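Local coordinates for Rab5 protein, putative (PDB 3CLV), which belongs to the Ras family of small P-loop proteins and holds guanosine-5'-diphosphate in its nucleotide pocket, at residues A[151-156]-A[179-184]; A[18-23]-A[121-126]; A[10-15]-A[95-100]. All blocks are in the same frame, centred on the assembly; numbering follows the deposited sequence. Where two conformers were deposited one is given.

Contact 1 of 3, residues A[151-156]-A[179-184]. With GDP (guanosine-5'-diphosphate), chain D.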
loop_
_atom_site.group_PDB
_atom_site.type_symbol
_atom_site.label_atom_id
_atom_site.label_comp_id
_atom_site.label_asym_id
_atom_site.label_seq_id
_atom_site.Cartn_x
_atom_site.Cartn_y
_atom_site.Cartn_z
ATOM N N ILE A 151 -3.314 11.450 13.723
ATOM C CA ILE A 151 -3.010 12.813 14.123
ATOM C C ILE A 151 -3.828 13.803 13.283
ATOM O O ILE A 151 -3.799 13.776 12.036
ATOM C CB ILE A 151 -1.487 13.105 14.137
ATOM C CG1 ILE A 151 -1.196 14.509 14.693
ATOM C CG2 ILE A 151 -0.818 12.848 12.743
ATOM C CD1 ILE A 151 0.224 14.578 15.336
ATOM N N LEU A 152 -4.589 14.638 13.985
ATOM C CA LEU A 152 -5.404 15.649 13.340
ATOM C C LEU A 152 -4.545 16.899 13.289
ATOM O O LEU A 152 -3.991 17.320 14.311
ATOM C CB LEU A 152 -6.705 15.873 14.115
ATOM C CG LEU A 152 -7.636 16.976 13.623
ATOM C CD1 LEU A 152 -8.226 16.593 12.250
ATOM C CD2 LEU A 152 -8.763 17.193 14.646
ATOM N N VAL A 153 -4.395 17.466 12.091
ATOM C CA VAL A 153 -3.467 18.591 11.903
ATOM C C VAL A 153 -4.243 19.842 11.508
ATOM O O VAL A 153 -4.960 19.858 10.495
ATOM C CB VAL A 153 -2.342 18.292 10.854
ATOM C CG1 VAL A 153 -1.470 19.551 10.564
ATOM C CG2 VAL A 153 -1.463 17.130 11.301
ATOM N N ALA A 154 -4.108 20.882 12.335
ATOM C CA ALA A 154 -4.690 22.190 12.054
ATOM C C ALA A 154 -3.637 23.026 11.341
ATOM O O ALA A 154 -2.783 23.650 11.987
ATOM C CB ALA A 154 -5.145 22.867 13.352
ATOM N N ASN A 155 -3.665 23.011 10.008
ATOM C CA ASN A 155 -2.673 23.745 9.232
ATOM C C ASN A 155 -3.096 25.201 8.918
ATOM O O ASN A 155 -4.283 25.539 8.955
ATOM C CB ASN A 155 -2.301 22.974 7.951
ATOM C CG ASN A 155 -1.039 23.516 7.271
ATOM O OD1 ASN A 155 -0.005 23.720 7.909
ATOM N ND2 ASN A 155 -1.110 23.682 5.948
ATOM N N LYS A 156 -2.097 26.035 8.616
ATOM C CA LYS A 156 -2.277 27.448 8.202
ATOM C C LYS A 156 -2.525 28.408 9.366
ATOM O O LYS A 156 -3.145 29.467 9.189
ATOM C CB LYS A 156 -3.349 27.606 7.123
ATOM C CG LYS A 156 -3.154 26.658 5.913
ATOM C CD LYS A 156 -3.786 27.292 4.686
ATOM C CE LYS A 156 -4.043 26.271 3.585
ATOM N NZ LYS A 156 -4.525 26.920 2.318
ATOM N N LEU A 179 -4.224 12.176 18.389
ATOM C CA LEU A 179 -3.198 13.199 18.509
ATOM C C LEU A 179 -3.670 14.470 17.784
ATOM O O LEU A 179 -4.482 14.415 16.846
ATOM C CB LEU A 179 -1.858 12.708 17.921
ATOM C CG LEU A 179 -1.244 11.457 18.568
ATOM C CD1 LEU A 179 0.019 11.031 17.817
ATOM C CD2 LEU A 179 -0.910 11.734 20.034
ATOM N N PHE A 180 -3.220 15.612 18.280
ATOM C CA PHE A 180 -3.580 16.905 17.682
ATOM C C PHE A 180 -2.374 17.855 17.654
ATOM O O PHE A 180 -1.604 17.928 18.606
ATOM C CB PHE A 180 -4.787 17.528 18.410
ATOM C CG PHE A 180 -5.129 18.926 17.946
ATOM C CD1 PHE A 180 -5.869 19.124 16.777
ATOM C CD2 PHE A 180 -4.717 20.039 18.676
ATOM C CE1 PHE A 180 -6.181 20.419 16.333
ATOM C CE2 PHE A 180 -5.023 21.348 18.239
ATOM C CZ PHE A 180 -5.766 21.537 17.074
ATOM N N ILE A 181 -2.207 18.584 16.547
ATOM C CA ILE A 181 -1.138 19.564 16.450
ATOM C C ILE A 181 -1.574 20.734 15.540
ATOM O O ILE A 181 -2.367 20.557 14.616
ATOM C CB ILE A 181 0.204 18.895 16.015
ATOM C CG1 ILE A 181 1.391 19.865 16.159
ATOM C CG2 ILE A 181 0.082 18.261 14.593
ATOM C CD1 ILE A 181 2.717 19.178 16.317
ATOM N N GLN A 182 -1.104 21.935 15.857
ATOM C CA GLN A 182 -1.368 23.116 15.042
ATOM C C GLN A 182 -0.088 23.445 14.301
ATOM O O GLN A 182 0.979 23.502 14.910
ATOM C CB GLN A 182 -1.764 24.297 15.923
ATOM C CG GLN A 182 -3.135 24.176 16.557
ATOM C CD GLN A 182 -3.475 25.416 17.348
ATOM O OE1 GLN A 182 -3.663 26.484 16.771
ATOM N NE2 GLN A 182 -3.530 25.293 18.674
ATOM N N THR A 183 -0.198 23.641 12.985
ATOM C CA THR A 183 0.990 23.806 12.145
ATOM C C THR A 183 0.894 24.973 11.149
ATOM O O THR A 183 -0.198 25.460 10.827
ATOM C CB THR A 183 1.324 22.502 11.330
ATOM O OG1 THR A 183 0.267 22.236 10.404
ATOM C CG2 THR A 183 1.533 21.295 12.242
ATOM N N SER A 184 2.062 25.407 10.680
ATOM C CA SER A 184 2.160 26.245 9.494
ATOM C C SER A 184 3.260 25.700 8.592
ATOM O O SER A 184 4.437 25.658 8.969
ATOM C CB SER A 184 2.382 27.731 9.850
ATOM O OG SER A 184 2.491 28.533 8.662
HETATM P PB GDP D . -2.947 20.320 -0.815
HETATM O O1B GDP D . -1.774 19.473 -1.190
HETATM O O2B GDP D . -3.964 20.360 -1.933
HETATM O O3B GDP D . -3.634 19.851 0.442
HETATM O O3A GDP D . -2.482 21.840 -0.492
HETATM P PA GDP D . -1.180 22.591 -1.107
HETATM O O1A GDP D . -1.200 22.524 -2.625
HETATM O O2A GDP D . 0.108 22.160 -0.478
HETATM O "O5'" GDP D . -1.485 24.110 -0.675
HETATM C "C5'" GDP D . -2.633 24.823 -1.149
HETATM C "C4'" GDP D . -2.349 26.324 -1.009
HETATM O "O4'" GDP D . -2.262 26.686 0.371
HETATM C "C3'" GDP D . -1.048 26.799 -1.651
HETATM O "O3'" GDP D . -1.342 28.102 -2.170
HETATM C "C2'" GDP D . -0.063 26.932 -0.487
HETATM O "O2'" GDP D . 0.960 27.918 -0.686
HETATM C "C1'" GDP D . -1.010 27.336 0.633
HETATM N N9 GDP D . -0.550 26.862 1.942
HETATM C C8 GDP D . -0.223 25.592 2.266
HETATM N N7 GDP D . 0.146 25.523 3.560
HETATM C C5 GDP D . 0.038 26.768 4.077
HETATM C C6 GDP D . 0.266 27.402 5.397
HETATM O O6 GDP D . 0.659 26.708 6.366
HETATM N N1 GDP D . 0.029 28.736 5.511
HETATM C C2 GDP D . -0.411 29.504 4.480
HETATM N N2 GDP D . -0.628 30.827 4.693
HETATM N N3 GDP D . -0.625 28.992 3.226
HETATM C C4 GDP D . -0.426 27.653 2.995
#

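Contact 2 of 3, residues A[18-23]-A[121-126]. With GDP (guanosine-5'-diphosphate), chain D.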
loop_
_atom_site.group_PDB
_atom_site.type_symbol
_atom_site.label_atom_id
_atom_site.label_comp_id
_atom_site.label_asym_id
_atom_site.label_seq_id
_atom_site.Cartn_x
_atom_site.Cartn_y
_atom_site.Cartn_z
ATOM N N VAL A 18 -5.718 22.287 1.635
ATOM C CA VAL A 18 -5.395 22.363 3.091
ATOM C C VAL A 18 -3.905 22.446 3.377
ATOM O O VAL A 18 -3.500 22.928 4.434
ATOM C CB VAL A 18 -6.077 21.244 3.942
ATOM C CG1 VAL A 18 -7.582 21.280 3.759
ATOM C CG2 VAL A 18 -5.503 19.842 3.644
ATOM N N GLY A 19 -3.075 22.007 2.434
ATOM C CA GLY A 19 -1.636 22.181 2.578
ATOM C C GLY A 19 -0.808 20.905 2.689
ATOM O O GLY A 19 0.332 20.952 3.145
ATOM N N LYS A 20 -1.359 19.774 2.254
ATOM C CA LYS A 20 -0.631 18.493 2.271
ATOM C C LYS A 20 0.690 18.549 1.485
ATOM O O LYS A 20 1.722 18.140 2.001
ATOM C CB LYS A 20 -1.519 17.370 1.714
ATOM C CG LYS A 20 -2.804 17.095 2.528
ATOM C CD LYS A 20 -3.615 15.911 1.936
ATOM C CE LYS A 20 -4.147 16.126 0.490
ATOM N NZ LYS A 20 -4.995 17.389 0.268
ATOM N N SER A 21 0.681 19.061 0.252
ATOM C CA SER A 21 1.928 19.041 -0.529
ATOM C C SER A 21 2.936 19.967 0.143
ATOM O O SER A 21 4.130 19.705 0.116
ATOM C CB SER A 21 1.718 19.416 -2.015
ATOM O OG SER A 21 1.528 20.816 -2.203
ATOM N N SER A 22 2.427 21.035 0.764
ATOM C CA SER A 22 3.251 22.012 1.473
ATOM C C SER A 22 3.879 21.439 2.744
ATOM O O SER A 22 5.054 21.691 3.035
ATOM C CB SER A 22 2.460 23.278 1.763
ATOM O OG SER A 22 1.996 23.865 0.550
ATOM N N ILE A 23 3.107 20.650 3.497
ATOM C CA ILE A 23 3.679 19.932 4.639
ATOM C C ILE A 23 4.844 19.043 4.183
ATOM O O ILE A 23 5.903 19.034 4.812
ATOM C CB ILE A 23 2.595 19.111 5.398
ATOM C CG1 ILE A 23 1.601 20.051 6.074
ATOM C CG2 ILE A 23 3.233 18.141 6.439
ATOM C CD1 ILE A 23 0.308 19.347 6.552
ATOM N N ILE A 121 -2.409 10.906 8.918
ATOM C CA ILE A 121 -2.329 12.337 9.162
ATOM C C ILE A 121 -3.504 13.006 8.461
ATOM O O ILE A 121 -3.562 13.051 7.218
ATOM C CB ILE A 121 -0.999 12.952 8.629
ATOM C CG1 ILE A 121 0.222 12.240 9.207
ATOM C CG2 ILE A 121 -0.921 14.470 8.933
ATOM C CD1 ILE A 121 1.551 12.648 8.487
ATOM N N VAL A 122 -4.447 13.516 9.253
ATOM C CA VAL A 122 -5.659 14.126 8.696
ATOM C C VAL A 122 -5.575 15.639 8.882
ATOM O O VAL A 122 -5.607 16.143 10.017
ATOM C CB VAL A 122 -6.970 13.569 9.323
ATOM C CG1 VAL A 122 -8.178 14.094 8.540
ATOM C CG2 VAL A 122 -6.978 12.045 9.304
ATOM N N VAL A 123 -5.447 16.350 7.768
ATOM C CA VAL A 123 -5.112 17.771 7.780
ATOM C C VAL A 123 -6.350 18.602 7.426
ATOM O O VAL A 123 -7.121 18.230 6.565
ATOM C CB VAL A 123 -3.974 18.078 6.736
ATOM C CG1 VAL A 123 -3.550 19.552 6.787
ATOM C CG2 VAL A 123 -2.792 17.155 6.959
ATOM N N PHE A 124 -6.531 19.724 8.108
ATOM C CA PHE A 124 -7.525 20.711 7.689
ATOM C C PHE A 124 -6.891 22.103 7.747
ATOM O O PHE A 124 -5.765 22.273 8.239
ATOM C CB PHE A 124 -8.824 20.592 8.516
ATOM C CG PHE A 124 -8.692 21.094 9.949
ATOM C CD1 PHE A 124 -8.208 20.253 10.952
ATOM C CD2 PHE A 124 -9.059 22.394 10.282
ATOM C CE1 PHE A 124 -8.060 20.703 12.264
ATOM C CE2 PHE A 124 -8.913 22.867 11.600
ATOM C CZ PHE A 124 -8.417 22.013 12.591
ATOM N N ASP A 125 -7.616 23.077 7.204
ATOM C CA ASP A 125 -7.170 24.464 7.094
ATOM C C ASP A 125 -8.015 25.239 8.107
ATOM O O ASP A 125 -9.250 25.228 8.043
ATOM C CB ASP A 125 -7.409 24.926 5.635
ATOM C CG ASP A 125 -7.176 26.420 5.405
ATOM O OD1 ASP A 125 -6.864 27.183 6.354
ATOM O OD2 ASP A 125 -7.346 26.825 4.225
ATOM N N ILE A 126 -7.345 25.886 9.054
ATOM C CA ILE A 126 -8.034 26.621 10.128
ATOM C C ILE A 126 -8.937 27.758 9.617
ATOM O O ILE A 126 -9.858 28.188 10.322
ATOM C CB ILE A 126 -7.073 27.115 11.255
ATOM C CG1 ILE A 126 -5.924 27.969 10.710
ATOM C CG2 ILE A 126 -6.523 25.937 12.054
ATOM C CD1 ILE A 126 -6.248 29.464 10.608
HETATM P PB GDP D . -2.947 20.320 -0.815
HETATM O O1B GDP D . -1.774 19.473 -1.190
HETATM O O2B GDP D . -3.964 20.360 -1.933
HETATM O O3B GDP D . -3.634 19.851 0.442
HETATM O O3A GDP D . -2.482 21.840 -0.492
HETATM P PA GDP D . -1.180 22.591 -1.107
HETATM O O1A GDP D . -1.200 22.524 -2.625
HETATM O O2A GDP D . 0.108 22.160 -0.478
HETATM O "O5'" GDP D . -1.485 24.110 -0.675
HETATM C "C5'" GDP D . -2.633 24.823 -1.149
HETATM C "C4'" GDP D . -2.349 26.324 -1.009
HETATM O "O4'" GDP D . -2.262 26.686 0.371
HETATM C "C3'" GDP D . -1.048 26.799 -1.651
HETATM O "O3'" GDP D . -1.342 28.102 -2.170
HETATM C "C2'" GDP D . -0.063 26.932 -0.487
HETATM O "O2'" GDP D . 0.960 27.918 -0.686
HETATM C "C1'" GDP D . -1.010 27.336 0.633
HETATM N N9 GDP D . -0.550 26.862 1.942
HETATM C C8 GDP D . -0.223 25.592 2.266
HETATM N N7 GDP D . 0.146 25.523 3.560
HETATM C C5 GDP D . 0.038 26.768 4.077
HETATM C C6 GDP D . 0.266 27.402 5.397
HETATM O O6 GDP D . 0.659 26.708 6.366
HETATM N N1 GDP D . 0.029 28.736 5.511
HETATM C C2 GDP D . -0.411 29.504 4.480
HETATM N N2 GDP D . -0.628 30.827 4.693
HETATM N N3 GDP D . -0.625 28.992 3.226
HETATM C C4 GDP D . -0.426 27.653 2.995
#

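Contact 3 of 3, residues A[10-15]-A[95-100]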
loop_
_atom_site.group_PDB
_atom_site.type_symbol
_atom_site.label_atom_id
_atom_site.label_comp_id
_atom_site.label_asym_id
_atom_site.label_seq_id
_atom_site.Cartn_x
_atom_site.Cartn_y
_atom_site.Cartn_z
ATOM N N THR A 10 2.186 5.728 6.039
ATOM C CA THR A 10 1.494 6.856 6.645
ATOM C C THR A 10 0.680 7.551 5.574
ATOM O O THR A 10 1.240 8.083 4.600
ATOM C CB THR A 10 2.513 7.814 7.292
ATOM O OG1 THR A 10 3.221 7.109 8.310
ATOM C CG2 THR A 10 1.840 9.045 7.872
ATOM N N VAL A 11 -0.648 7.516 5.727
ATOM C CA VAL A 11 -1.527 8.210 4.793
ATOM C C VAL A 11 -1.653 9.681 5.192
ATOM O O VAL A 11 -1.978 10.022 6.346
ATOM C CB VAL A 11 -2.920 7.536 4.586
ATOM C CG1 VAL A 11 -3.698 7.367 5.911
ATOM C CG2 VAL A 11 -3.780 8.330 3.572
ATOM N N LEU A 12 -1.371 10.547 4.228
ATOM C CA LEU A 12 -1.546 11.970 4.424
ATOM C C LEU A 12 -2.795 12.386 3.665
ATOM O O LEU A 12 -2.836 12.356 2.430
ATOM C CB LEU A 12 -0.288 12.730 3.966
ATOM C CG LEU A 12 -0.333 14.259 3.944
ATOM C CD1 LEU A 12 -0.663 14.854 5.296
ATOM C CD2 LEU A 12 1.028 14.767 3.464
ATOM N N LEU A 13 -3.824 12.751 4.427
ATOM C CA LEU A 13 -5.177 12.874 3.939
ATOM C C LEU A 13 -5.752 14.237 4.314
ATOM O O LEU A 13 -5.460 14.761 5.382
ATOM C CB LEU A 13 -6.025 11.756 4.572
ATOM C CG LEU A 13 -7.536 11.719 4.420
ATOM C CD1 LEU A 13 -7.928 11.341 2.990
ATOM C CD2 LEU A 13 -8.107 10.695 5.399
ATOM N N GLY A 14 -6.592 14.790 3.443
ATOM C CA GLY A 14 -7.278 16.064 3.717
ATOM C C GLY A 14 -7.840 16.607 2.422
ATOM O O GLY A 14 -7.439 16.164 1.338
ATOM N N GLU A 15 -8.762 17.561 2.525
ATOM C CA GLU A 15 -9.381 18.179 1.343
ATOM C C GLU A 15 -8.306 18.917 0.512
ATOM O O GLU A 15 -7.324 19.398 1.070
ATOM C CB GLU A 15 -10.484 19.143 1.800
ATOM C CG GLU A 15 -11.230 19.850 0.657
ATOM C CD GLU A 15 -12.451 20.632 1.113
ATOM O OE1 GLU A 15 -13.044 20.305 2.173
ATOM O OE2 GLU A 15 -12.820 21.587 0.385
ATOM N N PHE A 95 9.160 6.887 8.103
ATOM C CA PHE A 95 7.802 7.057 7.596
ATOM C C PHE A 95 7.781 6.923 6.084
ATOM O O PHE A 95 8.629 7.509 5.417
ATOM C CB PHE A 95 7.252 8.437 8.001
ATOM C CG PHE A 95 7.071 8.593 9.483
ATOM C CD1 PHE A 95 5.883 8.187 10.099
ATOM C CD2 PHE A 95 8.091 9.131 10.270
ATOM C CE1 PHE A 95 5.705 8.320 11.480
ATOM C CE2 PHE A 95 7.934 9.266 11.657
ATOM C CZ PHE A 95 6.727 8.862 12.269
ATOM N N ASP A 96 6.840 6.132 5.557
ATOM C CA ASP A 96 6.584 6.083 4.129
ATOM C C ASP A 96 5.270 6.837 3.902
ATOM O O ASP A 96 4.195 6.282 4.127
ATOM C CB ASP A 96 6.517 4.619 3.661
ATOM C CG ASP A 96 5.991 4.461 2.232
ATOM O OD1 ASP A 96 6.016 5.426 1.433
ATOM O OD2 ASP A 96 5.548 3.341 1.903
ATOM N N ILE A 97 5.371 8.095 3.482
ATOM C CA ILE A 97 4.209 8.989 3.396
ATOM C C ILE A 97 3.549 8.963 2.034
ATOM O O ILE A 97 4.184 9.259 1.020
ATOM C CB ILE A 97 4.604 10.435 3.748
ATOM C CG1 ILE A 97 5.340 10.442 5.097
ATOM C CG2 ILE A 97 3.365 11.325 3.831
ATOM C CD1 ILE A 97 6.332 11.609 5.256
ATOM N N TRP A 98 2.264 8.623 2.029
ATOM C CA TRP A 98 1.459 8.608 0.839
ATOM C C TRP A 98 0.497 9.784 0.913
ATOM O O TRP A 98 -0.464 9.757 1.692
ATOM C CB TRP A 98 0.659 7.293 0.732
ATOM C CG TRP A 98 1.481 6.013 0.578
ATOM C CD1 TRP A 98 2.704 5.742 1.110
ATOM C CD2 TRP A 98 1.073 4.827 -0.110
ATOM N NE1 TRP A 98 3.110 4.475 0.758
ATOM C CE2 TRP A 98 2.118 3.892 0.013
ATOM C CE3 TRP A 98 -0.073 4.473 -0.842
ATOM C CZ2 TRP A 98 2.046 2.615 -0.546
ATOM C CZ3 TRP A 98 -0.143 3.213 -1.396
ATOM C CH2 TRP A 98 0.918 2.299 -1.253
ATOM N N ASP A 99 0.721 10.789 0.065
ATOM C CA ASP A 99 -0.159 11.964 -0.001
ATOM C C ASP A 99 -1.286 11.689 -0.979
ATOM O O ASP A 99 -1.039 11.494 -2.168
ATOM C CB ASP A 99 0.644 13.200 -0.430
ATOM C CG ASP A 99 -0.202 14.461 -0.597
ATOM O OD1 ASP A 99 -1.395 14.468 -0.222
ATOM O OD2 ASP A 99 0.362 15.472 -1.113
ATOM N N THR A 100 -2.521 11.654 -0.472
ATOM C CA THR A 100 -3.675 11.344 -1.334
ATOM C C THR A 100 -3.735 12.305 -2.535
ATOM O O THR A 100 -4.125 11.902 -3.630
ATOM C CB THR A 100 -5.016 11.329 -0.560
ATOM O OG1 THR A 100 -5.191 12.575 0.122
ATOM C CG2 THR A 100 -5.032 10.194 0.474
#

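Contact 1 of 3, residues A[151-156]-A[179-184]
With CG held anti to its backbone N (chi1 -166°), Asn155 swings its carboxamide across Thr183, whose OG1 sits between its backbone N and carbonyl carbon (chi1 65°). The side chains cross at about a right angle, and Thr183 OG1 donates to Asn155 OD1 over 2.9 Å. OD1 also accepts from Ala185 N, and ND2 is hydrogen-bonded to Val18 O of the phosphate-binding loop. The pair stands at the ligand end of two parallel strands, 149-155 and edge strand 179-183, of the Ras-type sheet; helix 166-175 joins them and packs on Leu152 and Phe180. The ladder alternates between the strands, from Leu152 N donating to Leu179 O up to Thr183 N donating to Ala154 O at 2.8 Å. On the face of Ile151 and Val153, packed against helix 191-206, Ile181 CG2 is touched by Ile151 CD1 at 3.8 Å and by CG2 of Val153, whose side chain lies beside that of Ile181. On the other face Phe180 CE1 rests 4.0 Å from Ala154 CB. Lys156 passes extended over one face of the guanine, its CG 3.5 Å from GDP C6. Its NZ is hydrogen-bonded to Ser17 O and, at 3.0 Å, to GDP O4'.

Contact 2 of 3, residues A[18-23]-A[121-126]
Val18 and Asp125 bring the backbones nearest, CA to CA 4.9 Å, where the turn leading into helix 20-29 passes the end of strand 119-125; Ile23 N donates to Gly19 O in the first helical turn. The cross-contact is apolar. Val18 spreads its methyls over the strand: with CG1 anti to the carbonyl carbon (chi1 -57°), CG2 falls between that carbon and the backbone N and meets Val123 CG1 at 3.7 Å, while CG1 lies over the peptide of Phe124 and Asp125, 3.9 Å from Asp125 N. One turn into the helix, Ile23 reaches Val123 tip to tip, CD1 to CG2 at 3.8 Å, so Val123 is covered by residues from both ends of segment 18-23. The aliphatic part of Lys20 passes more loosely by the same valine. Bends in the Lys20 chain (chi3 -62°, chi4 -55°) curl the ammonium back to the diphosphate, where NZ is hydrogen-bonded to GDP O3B at 2.8 Å and to Gly14 O. O3B is gripped further by the amides of Gly19 and Lys20, and Ser21 N donates to O1B. On the other phosphate, O2A accepts from Ser21 OG at 2.6 Å and from the amide and hydroxyl of Ser22. With the positive end of the helix dipole probably adding to the attraction, amides and lysine wrapped round the beta-phosphate match the P-loop (Walker A) of Ras-like proteins, here packed on a central strand.

Contact 3 of 3, residues A[10-15]-A[95-100]
The Phe95 ring meets Thr10 OG1 at its edge, in the ring plane, a close packing contact with CD1 to OG1 3.4 Å; OG1 is hydrogen-bonded to Tyr8 O, and Phe195 packs edge-to-face with the ring. The indole of Trp98 also has a polar neighbour at its edge: in one of the two conformers of Asp96, Trp98 NE1 donates to Asp96 OD2 at 2.9 Å. Lys9 makes a cation-pi contact with this indole, Phe44 an edge-to-face one, and Arg115 of the second subunit packs on it while forming a salt bridge with Asp96. Strand 92-99, which carries both rings, runs parallel to strand 8-13, their segments turned 30° to each other. The bonds alternate: Thr10 N to Asp96 O, Trp98 N to Thr10 O, Leu12 N to Trp98 O at 2.8 Å, and Thr100 N to Leu12 O at 3.0 Å. On one face Leu12 lies askew over Ile97, CB to CG2 3.9 Å. On the other, Thr100 CG2 fits beside Val11 CG2 at 3.8 Å and Leu13 CD1 at 4.0 Å; Thr100 OG1, between the backbone N and carbonyl carbon (chi1 55°), is hydrogen-bonded to Glu104. The paired backbone is thus flanked by mainly apolar side chains such as Leu12, Ile97, Val11 and Leu13, with polar groups held at the margins, Asp96 by Arg115 of the second subunit and Thr100 by Glu104.

All three contacts share one sheet, with strand 119-125 of contact 2 bridging the others. On one side it bonds to contact 1, Val153 N to Val122 O at 2.7 Å; on the other it bonds to contact 3, Ile121 N to Val11 O at 2.8 Å. Contacts 1 and 3 do not touch, their centres about 14 Å apart, against about 8 Å between contacts 1 and 2 and about 10 Å between contacts 2 and 3. GDP lies across the strand ends: contact 1 serves the base and ribose, contact 2 the phosphates. Contact 3 reaches the ligand through Glu15, and its Asp99 OD1 lies 3.3 Å from Lys20 CE.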